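Local atomic coordinates of subtilase cytotoxin, subunit B (Escherichia coli, PDB entry 3DWQ), a protein that forms the pentameric receptor-binding part of an AB5 toxin and binds glycans ending in N-glycolylneuraminic acid, probably to deliver the toxic A subunit into host cells. Residues S12-T17 against G34-G39; V74-E79 against V98-C103. All coordinates share one frame; numbering follows the deposited sequence.

Contact 1 (S12-T17 against G34-G39); sequences SGVVIT and GKQSAG. With NGC (N-glycolyl-alpha-neuraminic acid), chain G.
Strands 14-24 and 27-35 form a beta hairpin of the OB-type fold of AB5 toxin B subunits, and V15 and K35 close its open end as an antiparallel hydrogen-bonded pair. V15 N gives its hydrogen to K35 O at 3.0 Å, and K35 N returns a bond to V15 O at 2.9 Å. Next along, I16 faces G34 as a non-hydrogen-bonded pair, where the chains come unusually close.

Glycine suits position 34 because V14 CG1 presses on G34 CA at 3.4 Å, tighter than ordinary van der Waals contact; with CG1 anti to the backbone N (chi1 179°), this methyl takes the place a CB at 34 would need. The other methyl, V14 CG2, packs against Q36 CG. At the hairpin's edge the T17 and K35 side chains cross at about a right angle, and K35 NZ goes on to S41 OG.

Beyond the ladder the contacts turn polar. G13 and V14 both face V74 as a G1 beta bulge, whose positive phi suits G13; one water accepts from S37 N and donates to G13 O. S12 holds the sialic acid carboxylate through both N and OG, its OG lying 2.6 Å from NGC O1A. The Q36 amide reads the glycerol tail: OE1 accepts from NGC O9, while NE2 donates to NGC O8 at 2.9 Å and also to S12 O at 3.1 Å, the latter partner lying 15° out of the amide plane.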
# COMPACT_ATOMS: atom_id res chain seq x y z
N SER C 12 17.39 -1.03 21.01
CA SER C 12 16.02 -1.26 21.47
C SER C 12 15.38 0.01 22.02
O SER C 12 16.08 0.90 22.51
CB SER C 12 16.01 -2.35 22.55
OG SER C 12 16.48 -3.58 22.03
N GLY C 13 14.05 0.08 21.93
CA GLY C 13 13.28 1.21 22.46
C GLY C 13 13.53 2.51 21.72
O GLY C 13 13.54 3.59 22.32
N VAL C 14 13.74 2.40 20.41
CA VAL C 14 14.03 3.55 19.57
C VAL C 14 12.75 4.14 18.98
O VAL C 14 11.90 3.40 18.48
CB VAL C 14 14.99 3.15 18.41
CG1 VAL C 14 15.28 4.33 17.51
CG2 VAL C 14 16.29 2.58 18.96
N VAL C 15 12.61 5.46 19.06
CA VAL C 15 11.54 6.16 18.35
C VAL C 15 12.12 6.74 17.07
O VAL C 15 13.07 7.51 17.11
CB VAL C 15 10.90 7.29 19.21
CG1 VAL C 15 9.88 8.08 18.39
CG2 VAL C 15 10.25 6.72 20.45
N ILE C 16 11.56 6.33 15.93
CA ILE C 16 11.97 6.85 14.63
C ILE C 16 11.51 8.30 14.51
O ILE C 16 10.31 8.59 14.53
CB ILE C 16 11.42 6.00 13.45
CG1 ILE C 16 11.90 4.55 13.57
CG2 ILE C 16 11.84 6.61 12.11
CD1 ILE C 16 11.15 3.56 12.68
N THR C 17 12.48 9.20 14.38
CA THR C 17 12.24 10.64 14.44
C THR C 17 12.50 11.35 13.10
O THR C 17 11.89 12.38 12.82
CB THR C 17 13.11 11.31 15.53
OG1 THR C 17 14.48 10.92 15.35
CG2 THR C 17 12.64 10.89 16.92
N GLY C 34 16.57 7.40 14.57
CA GLY C 34 15.78 7.24 15.77
C GLY C 34 16.53 7.62 17.02
O GLY C 34 17.77 7.63 17.03
N LYS C 35 15.79 7.94 18.08
CA LYS C 35 16.37 8.30 19.36
C LYS C 35 15.91 7.33 20.44
O LYS C 35 14.73 6.96 20.50
CB LYS C 35 15.97 9.73 19.76
CG LYS C 35 16.38 10.82 18.78
CD LYS C 35 17.75 11.41 19.12
CE LYS C 35 18.00 12.66 18.30
NZ LYS C 35 19.42 13.10 18.37
N GLN C 36 16.84 6.92 21.29
CA GLN C 36 16.51 6.16 22.49
C GLN C 36 16.14 7.12 23.62
O GLN C 36 16.21 8.35 23.45
CB GLN C 36 17.67 5.24 22.88
CG GLN C 36 17.79 4.01 21.98
CD GLN C 36 19.07 3.24 22.19
OE1 GLN C 36 20.14 3.83 22.35
NE2 GLN C 36 18.98 1.92 22.17
N SER C 37 15.74 6.57 24.77
CA SER C 37 15.25 7.34 25.92
C SER C 37 16.18 8.47 26.35
O SER C 37 15.71 9.56 26.71
CB SER C 37 15.02 6.41 27.11
OG SER C 37 14.14 5.35 26.77
N ALA C 38 17.48 8.21 26.33
CA ALA C 38 18.50 9.16 26.79
C ALA C 38 18.92 10.15 25.71
O ALA C 38 19.65 11.11 25.98
CB ALA C 38 19.71 8.40 27.31
N GLY C 39 18.45 9.92 24.48
CA GLY C 39 18.77 10.78 23.35
C GLY C 39 19.83 10.24 22.41
O GLY C 39 20.22 10.92 21.46
O9 NGC G . 22.18 2.48 23.78
C9 NGC G . 22.95 1.91 22.72
C8 NGC G . 22.58 0.44 22.50
O8 NGC G . 21.21 0.23 22.88
C7 NGC G . 23.53 -0.46 23.31
O7 NGC G . 24.86 -0.41 22.78
C6 NGC G . 23.11 -1.93 23.49
O6 NGC G . 21.92 -1.97 24.30
C2 NGC G . 21.04 -2.99 23.85
C1 NGC G . 19.68 -2.63 23.34
O1B NGC G . 19.36 -1.43 23.23
O1A NGC G . 18.92 -3.57 23.02
C3 NGC G . 21.57 -4.41 23.74
C4 NGC G . 22.73 -4.32 22.75
O4 NGC G . 22.54 -5.23 21.66
C5 NGC G . 22.87 -2.85 22.27
N5 NGC G . 23.85 -2.74 21.18
C10 NGC G . 25.16 -3.00 21.16
O10 NGC G . 25.82 -3.39 22.11
C11 NGC G . 25.80 -2.75 19.82
O11 NGC G . 24.82 -2.59 18.78
O HOH W 1 15.35 3.66 24.63

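Contact 2 (V74-E79 against V98-C103); sequences VRIYYE and VGLSTC. With NGC (N-glycolyl-alpha-neuraminic acid), chain G.
A classic beta bulge interrupts the pairing of strands 73-79 and 96-102: V98 and G99 both face Y77, with V98 N donating to Y77 O and G99 O accepting from Y77 N at 3.1 Å. Both donors stand well above the carbonyl planes they meet. Glycine fits here because the CD2 edge of the Y77 ring runs against the G99 backbone, CD2 being 3.4 Å from G99 C, where a CB at 99 would collide with CD2.

Past the bulge the ladder resumes. R75 and S101 form a hydrogen-bonded pair, R75 N to S101 O at 2.8 Å, and the return bond from S101 N, longer and more bent, lies in the carbonyl plane on a lone pair of R75 O. L100 CA adds a CH...O contact to that same oxygen.

The side chains divide between two faces. On one, I76 and L100 lie side by side, CG1 to CD2 at 4.0 Å; L100 reaches L60 and Q63 of helix 57-70, while I76 packs on I42 of strand 41-47. On the other, Y77 turns its ring so that S101 OG sits at the edge near the ring plane, while R75 CG lies over one ring face, 3.7 Å above the plane and offset toward the rim. The polar ends have further partners: Y77 OH donates to P112 O, and S101 OG bonds H20 of the second subunit, whose strand extends this sheet.

R75 is extended to CD and bends at chi3 (-77°), which brings NE to S12 OG; its charge probably makes the pocket more favourable to the sialic acid carboxylate. Y78 OH hydrogen-bonds the glycolyl hydroxyl NGC O11 at 2.8 Å. Since O11 is the atom that N-acetylneuraminic acid lacks, this bond implies a direct means of preferring the glycolyl sugar.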
# COMPACT_ATOMS: atom_id res chain seq x y z
N VAL C 74 10.63 1.16 19.15
CA VAL C 74 10.84 -0.06 18.38
C VAL C 74 12.31 -0.49 18.40
O VAL C 74 13.18 0.28 18.80
CB VAL C 74 10.33 0.09 16.91
CG1 VAL C 74 8.81 0.25 16.88
CG2 VAL C 74 11.02 1.25 16.19
N ARG C 75 12.57 -1.73 18.00
CA ARG C 75 13.93 -2.22 17.90
C ARG C 75 14.43 -2.04 16.47
O ARG C 75 13.80 -2.52 15.52
CB ARG C 75 14.03 -3.69 18.32
CG ARG C 75 15.44 -4.26 18.25
CD ARG C 75 15.51 -5.62 18.91
NE ARG C 75 15.54 -5.53 20.37
CZ ARG C 75 15.50 -6.59 21.18
NH1 ARG C 75 15.42 -7.82 20.68
NH2 ARG C 75 15.53 -6.41 22.49
N ILE C 76 15.56 -1.35 16.33
CA ILE C 76 16.24 -1.24 15.05
C ILE C 76 17.39 -2.25 15.00
O ILE C 76 18.32 -2.18 15.80
CB ILE C 76 16.71 0.22 14.75
CG1 ILE C 76 15.58 1.03 14.11
CG2 ILE C 76 17.87 0.23 13.77
CD1 ILE C 76 14.55 1.58 15.07
N TYR C 77 17.28 -3.20 14.08
CA TYR C 77 18.36 -4.13 13.79
C TYR C 77 19.15 -3.54 12.64
O TYR C 77 18.57 -3.08 11.65
CB TYR C 77 17.83 -5.49 13.37
CG TYR C 77 17.00 -6.25 14.39
CD1 TYR C 77 17.56 -7.30 15.11
CD2 TYR C 77 15.65 -5.96 14.58
CE1 TYR C 77 16.79 -8.04 16.02
CE2 TYR C 77 14.88 -6.68 15.48
CZ TYR C 77 15.46 -7.72 16.20
OH TYR C 77 14.69 -8.43 17.09
N TYR C 78 20.48 -3.56 12.76
CA TYR C 78 21.36 -2.95 11.76
C TYR C 78 22.65 -3.74 11.56
O TYR C 78 23.07 -4.51 12.44
CB TYR C 78 21.65 -1.48 12.12
CG TYR C 78 22.56 -1.30 13.32
CD1 TYR C 78 23.93 -1.08 13.15
CD2 TYR C 78 22.05 -1.35 14.62
CE1 TYR C 78 24.77 -0.92 14.25
CE2 TYR C 78 22.89 -1.19 15.72
CZ TYR C 78 24.24 -0.98 15.53
OH TYR C 78 25.07 -0.82 16.61
N GLU C 79 23.28 -3.56 10.40
CA GLU C 79 24.60 -4.10 10.13
C GLU C 79 25.52 -2.97 9.68
O GLU C 79 25.30 -2.38 8.62
CB GLU C 79 24.53 -5.20 9.06
CG GLU C 79 25.82 -6.01 8.92
CD GLU C 79 25.66 -7.22 8.01
OE1 GLU C 79 25.56 -7.04 6.78
OE2 GLU C 79 25.66 -8.35 8.53
N VAL C 98 18.24 -3.95 8.84
CA VAL C 98 18.12 -5.39 8.59
C VAL C 98 16.94 -6.03 9.34
O VAL C 98 16.66 -7.22 9.18
CB VAL C 98 19.46 -6.16 8.88
CG1 VAL C 98 20.63 -5.44 8.22
CG2 VAL C 98 19.72 -6.32 10.38
N GLY C 99 16.24 -5.22 10.13
CA GLY C 99 15.10 -5.71 10.88
C GLY C 99 14.42 -4.67 11.74
O GLY C 99 15.01 -3.64 12.07
N LEU C 100 13.16 -4.94 12.09
CA LEU C 100 12.38 -4.10 12.99
C LEU C 100 11.50 -4.95 13.91
O LEU C 100 11.01 -6.00 13.51
CB LEU C 100 11.49 -3.14 12.19
CG LEU C 100 12.12 -2.00 11.38
CD1 LEU C 100 11.13 -1.44 10.37
CD2 LEU C 100 12.64 -0.89 12.30
N SER C 101 11.32 -4.48 15.15
CA SER C 101 10.45 -5.15 16.12
C SER C 101 9.72 -4.15 17.00
O SER C 101 10.24 -3.09 17.32
CB SER C 101 11.27 -6.07 17.03
OG SER C 101 11.74 -7.21 16.33
N THR C 102 8.50 -4.50 17.41
CA THR C 102 7.79 -3.76 18.45
C THR C 102 8.45 -4.03 19.81
O THR C 102 9.14 -5.04 19.98
CB THR C 102 6.30 -4.13 18.51
OG1 THR C 102 6.17 -5.56 18.60
CG2 THR C 102 5.56 -3.63 17.28
N CYS C 103 8.25 -3.13 20.77
CA CYS C 103 8.84 -3.29 22.10
C CYS C 103 7.78 -3.18 23.19
O CYS C 103 6.85 -2.38 23.09
CB CYS C 103 9.95 -2.27 22.33
SG CYS C 103 11.34 -2.36 21.18
O9 NGC G . 22.18 2.48 23.78
C9 NGC G . 22.95 1.91 22.72
C8 NGC G . 22.58 0.44 22.50
O8 NGC G . 21.21 0.23 22.88
C7 NGC G . 23.53 -0.46 23.31
O7 NGC G . 24.86 -0.41 22.78
C6 NGC G . 23.11 -1.93 23.49
O6 NGC G . 21.92 -1.97 24.30
C2 NGC G . 21.04 -2.99 23.85
C1 NGC G . 19.68 -2.63 23.34
O1B NGC G . 19.36 -1.43 23.23
O1A NGC G . 18.92 -3.57 23.02
C3 NGC G . 21.57 -4.41 23.74
C4 NGC G . 22.73 -4.32 22.75
O4 NGC G . 22.54 -5.23 21.66
C5 NGC G . 22.87 -2.85 22.27
N5 NGC G . 23.85 -2.74 21.18
C10 NGC G . 25.16 -3.00 21.16
O10 NGC G . 25.82 -3.39 22.11
C11 NGC G . 25.80 -2.75 19.82
O11 NGC G . 24.82 -2.59 18.78

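Overall arrangement
From the N terminus the chain passes S12, turns the corner at G13 and enters strand 14-24; contact 1 closes when the hairpin returns along strand 27-35. Strand 41-47 and helix 57-70 follow before strand 73-79 opens contact 2, which closes at 98-103 after helix 86-91. The two loops are in series, neither nested nor crossed. They are joined laterally, since strands 14-24 and 73-79 are neighbours in one sheet, linked by a probable hydrogen bond from V74 N to V14 O at 2.7 Å. Both also reach the same sugar: contact 1 supplies its carboxylate and glycerol-tail partners, contact 2 its glycolyl partner. At its outer edge contact 2 continues the sheet into the second subunit.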